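Local structure of phosphodiesterase (Candida albicans, 6CPU) at residues Y213-W218 against Y235-Y240. The protein is a member of the cyclic nucleotide phosphodiesterase family, with a largely helical domain, and holds zinc and magnesium ions in this model. Sequence-based numbering, arbitrary orientation.
Sequences YAVGHW and YLMIDY
Val-215 reaches across from the last turn of helix 205-216 to Met-237 and Leu-236 on helix 227-242. It has the largest share of the buried surface, and its two methyl groups take one partner each. CG1 lies against the side chain of Met-237, 3.7 Å from CG and 4.0 Å from SD. CG2 turns to Leu-236, where CD1 is 4.3 Å away, a looser touch. The valine rotamer explains this division. CG1 stands opposite the backbone N (chi1 167°), and CG2 lies next to that nitrogen.

Met-237 leaves its helix at an angle to the direction of Val-215, and the two side chains cross slantwise. With CG anti to its carbonyl carbon (chi1 -70°), Met-237 brings CG against the valine methyl, and the extended chain carries SD on past it. The CA-CB bond of Leu-236 points toward the 213-218 segment. The contact is wholly apolar and buried, and small in area. The closest CA atoms, those of Val-215 and Met-237, are 7.9 Å apart.

Helix 276-292 packs against the same side chains. Its Phe-287 touches both Val-215 and Met-237, and Met-237 also rests on Leu-283 and Gln-284. The same helix holds the carbonyl of Val-215 through hydrogen bonds from Gln-284 and His-288.

Two residues after Val-215, His-217 folds back, and its ND1 donates to Tyr-213 O at 2.7 Å. The carbonyl oxygen lies close to the imidazole plane, but the donor sits above the carbonyl plane.

Helices 205-216 and 227-242 thus meet through a small hydrophobic patch, with helix 276-292 as third partner. Such side-chain packing between neighbouring helices builds the core of the all-helical phosphodiesterase fold of the HD clan.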
loop_
_atom_site.group_PDB
_atom_site.type_symbol
_atom_site.label_atom_id
_atom_site.label_comp_id
_atom_site.label_asym_id
_atom_site.label_seq_id
_atom_site.Cartn_x
_atom_site.Cartn_y
_atom_site.Cartn_z
ATOM N N TYR A 213 0.632 -18.794 -9.535
ATOM C CA TYR A 213 -0.567 -18.901 -10.383
ATOM C C TYR A 213 -1.621 -17.846 -10.080
ATOM O O TYR A 213 -2.286 -17.383 -11.003
ATOM C CB TYR A 213 -1.190 -20.302 -10.327
ATOM C CG TYR A 213 -0.394 -21.303 -11.120
ATOM C CD1 TYR A 213 0.594 -22.083 -10.511
ATOM C CD2 TYR A 213 -0.591 -21.442 -12.491
ATOM C CE1 TYR A 213 1.348 -22.980 -11.246
ATOM C CE2 TYR A 213 0.158 -22.334 -13.233
ATOM C CZ TYR A 213 1.117 -23.107 -12.607
ATOM O OH TYR A 213 1.863 -23.997 -13.352
ATOM N N ALA A 214 -1.795 -17.479 -8.811
ATOM C CA ALA A 214 -2.662 -16.330 -8.464
ATOM C C ALA A 214 -2.190 -15.054 -9.178
ATOM O O ALA A 214 -2.974 -14.378 -9.860
ATOM C CB ALA A 214 -2.724 -16.132 -6.948
ATOM N N VAL A 215 -0.900 -14.741 -9.060
ATOM C CA VAL A 215 -0.321 -13.608 -9.779
ATOM C C VAL A 215 -0.577 -13.734 -11.299
ATOM O O VAL A 215 -0.752 -12.739 -12.003
ATOM C CB VAL A 215 1.183 -13.482 -9.473
ATOM C CG1 VAL A 215 1.876 -12.532 -10.427
ATOM C CG2 VAL A 215 1.379 -13.000 -8.036
ATOM N N GLY A 216 -0.611 -14.974 -11.777
ATOM C CA GLY A 216 -0.907 -15.268 -13.165
ATOM C C GLY A 216 -2.314 -15.000 -13.663
ATOM O O GLY A 216 -2.487 -14.847 -14.857
ATOM N N HIS A 217 -3.310 -14.946 -12.778
ATOM C CA HIS A 217 -4.704 -14.692 -13.184
ATOM C C HIS A 217 -5.050 -13.206 -13.269
ATOM O O HIS A 217 -4.710 -12.436 -12.367
ATOM C CB HIS A 217 -5.669 -15.307 -12.184
ATOM C CG HIS A 217 -5.802 -16.794 -12.296
ATOM N ND1 HIS A 217 -4.879 -17.664 -11.757
ATOM C CD2 HIS A 217 -6.758 -17.563 -12.871
ATOM C CE1 HIS A 217 -5.265 -18.907 -11.990
ATOM N NE2 HIS A 217 -6.401 -18.871 -12.665
ATOM N N TRP A 218 -5.764 -12.805 -14.323
ATOM C CA TRP A 218 -6.368 -11.464 -14.355
ATOM C C TRP A 218 -7.454 -11.359 -13.291
ATOM O O TRP A 218 -7.694 -10.281 -12.744
ATOM C CB TRP A 218 -6.940 -11.102 -15.734
ATOM C CG TRP A 218 -7.591 -9.758 -15.721
ATOM C CD1 TRP A 218 -8.923 -9.489 -15.807
ATOM C CD2 TRP A 218 -6.939 -8.498 -15.523
ATOM N NE1 TRP A 218 -9.142 -8.132 -15.713
ATOM C CE2 TRP A 218 -7.937 -7.503 -15.543
ATOM C CE3 TRP A 218 -5.602 -8.113 -15.371
ATOM C CZ2 TRP A 218 -7.642 -6.148 -15.396
ATOM C CZ3 TRP A 218 -5.310 -6.764 -15.226
ATOM C CH2 TRP A 218 -6.324 -5.802 -15.247
ATOM N N TYR A 235 6.976 -9.865 -4.072
ATOM C CA TYR A 235 8.306 -10.388 -4.355
ATOM C C TYR A 235 8.345 -11.045 -5.748
ATOM O O TYR A 235 9.242 -10.776 -6.535
ATOM C CB TYR A 235 8.760 -11.368 -3.260
ATOM C CG TYR A 235 9.828 -12.322 -3.730
ATOM C CD1 TYR A 235 11.119 -11.880 -3.989
ATOM C CD2 TYR A 235 9.532 -13.663 -3.973
ATOM C CE1 TYR A 235 12.101 -12.762 -4.449
ATOM C CE2 TYR A 235 10.502 -14.543 -4.425
ATOM C CZ TYR A 235 11.780 -14.087 -4.668
ATOM O OH TYR A 235 12.734 -14.986 -5.124
ATOM N N LEU A 236 7.358 -11.882 -6.048
ATOM C CA LEU A 236 7.290 -12.549 -7.352
ATOM C C LEU A 236 7.317 -11.547 -8.504
ATOM O O LEU A 236 8.080 -11.695 -9.462
ATOM C CB LEU A 236 6.027 -13.410 -7.448
ATOM C CG LEU A 236 6.027 -14.662 -6.583
ATOM C CD1 LEU A 236 4.655 -15.308 -6.595
ATOM C CD2 LEU A 236 7.110 -15.641 -7.028
ATOM N N MET A 237 6.512 -10.498 -8.386
ATOM C CA MET A 237 6.398 -9.507 -9.448
ATOM C C MET A 237 7.599 -8.593 -9.600
ATOM O O MET A 237 8.071 -8.357 -10.721
ATOM C CB MET A 237 5.121 -8.708 -9.260
ATOM C CG MET A 237 3.906 -9.551 -9.544
ATOM S SD MET A 237 2.361 -8.656 -9.396
ATOM C CE MET A 237 2.060 -8.721 -7.630
ATOM N N ILE A 238 8.120 -8.091 -8.486
ATOM C CA ILE A 238 9.269 -7.198 -8.545
ATOM C C ILE A 238 10.563 -7.936 -8.901
ATOM O O ILE A 238 11.357 -7.428 -9.694
ATOM C CB ILE A 238 9.436 -6.396 -7.237
ATOM C CG1 ILE A 238 8.183 -5.551 -6.966
ATOM C CG2 ILE A 238 10.674 -5.522 -7.296
ATOM C CD1 ILE A 238 7.947 -4.407 -7.929
ATOM N N ASP A 239 10.787 -9.114 -8.326
ATOM C CA ASP A 239 11.974 -9.906 -8.671
ATOM C C ASP A 239 11.993 -10.184 -10.175
ATOM O O ASP A 239 13.030 -10.035 -10.824
ATOM C CB ASP A 239 12.008 -11.213 -7.875
ATOM C CG ASP A 239 13.323 -11.981 -8.033
ATOM O OD1 ASP A 239 14.376 -11.366 -8.261
ATOM O OD2 ASP A 239 13.304 -13.221 -7.898
ATOM N N TYR A 240 10.833 -10.543 -10.714
ATOM C CA TYR A 240 10.663 -10.868 -12.138
ATOM C C TYR A 240 11.019 -9.679 -13.036
ATOM O O TYR A 240 11.688 -9.838 -14.053
ATOM C CB TYR A 240 9.220 -11.312 -12.388
ATOM C CG TYR A 240 8.959 -11.971 -13.729
ATOM C CD1 TYR A 240 9.403 -13.264 -13.987
ATOM C CD2 TYR A 240 8.235 -11.315 -14.727
ATOM C CE1 TYR A 240 9.153 -13.882 -15.209
ATOM C CE2 TYR A 240 7.975 -11.929 -15.955
ATOM C CZ TYR A 240 8.434 -13.216 -16.182
ATOM O OH TYR A 240 8.190 -13.822 -17.398
#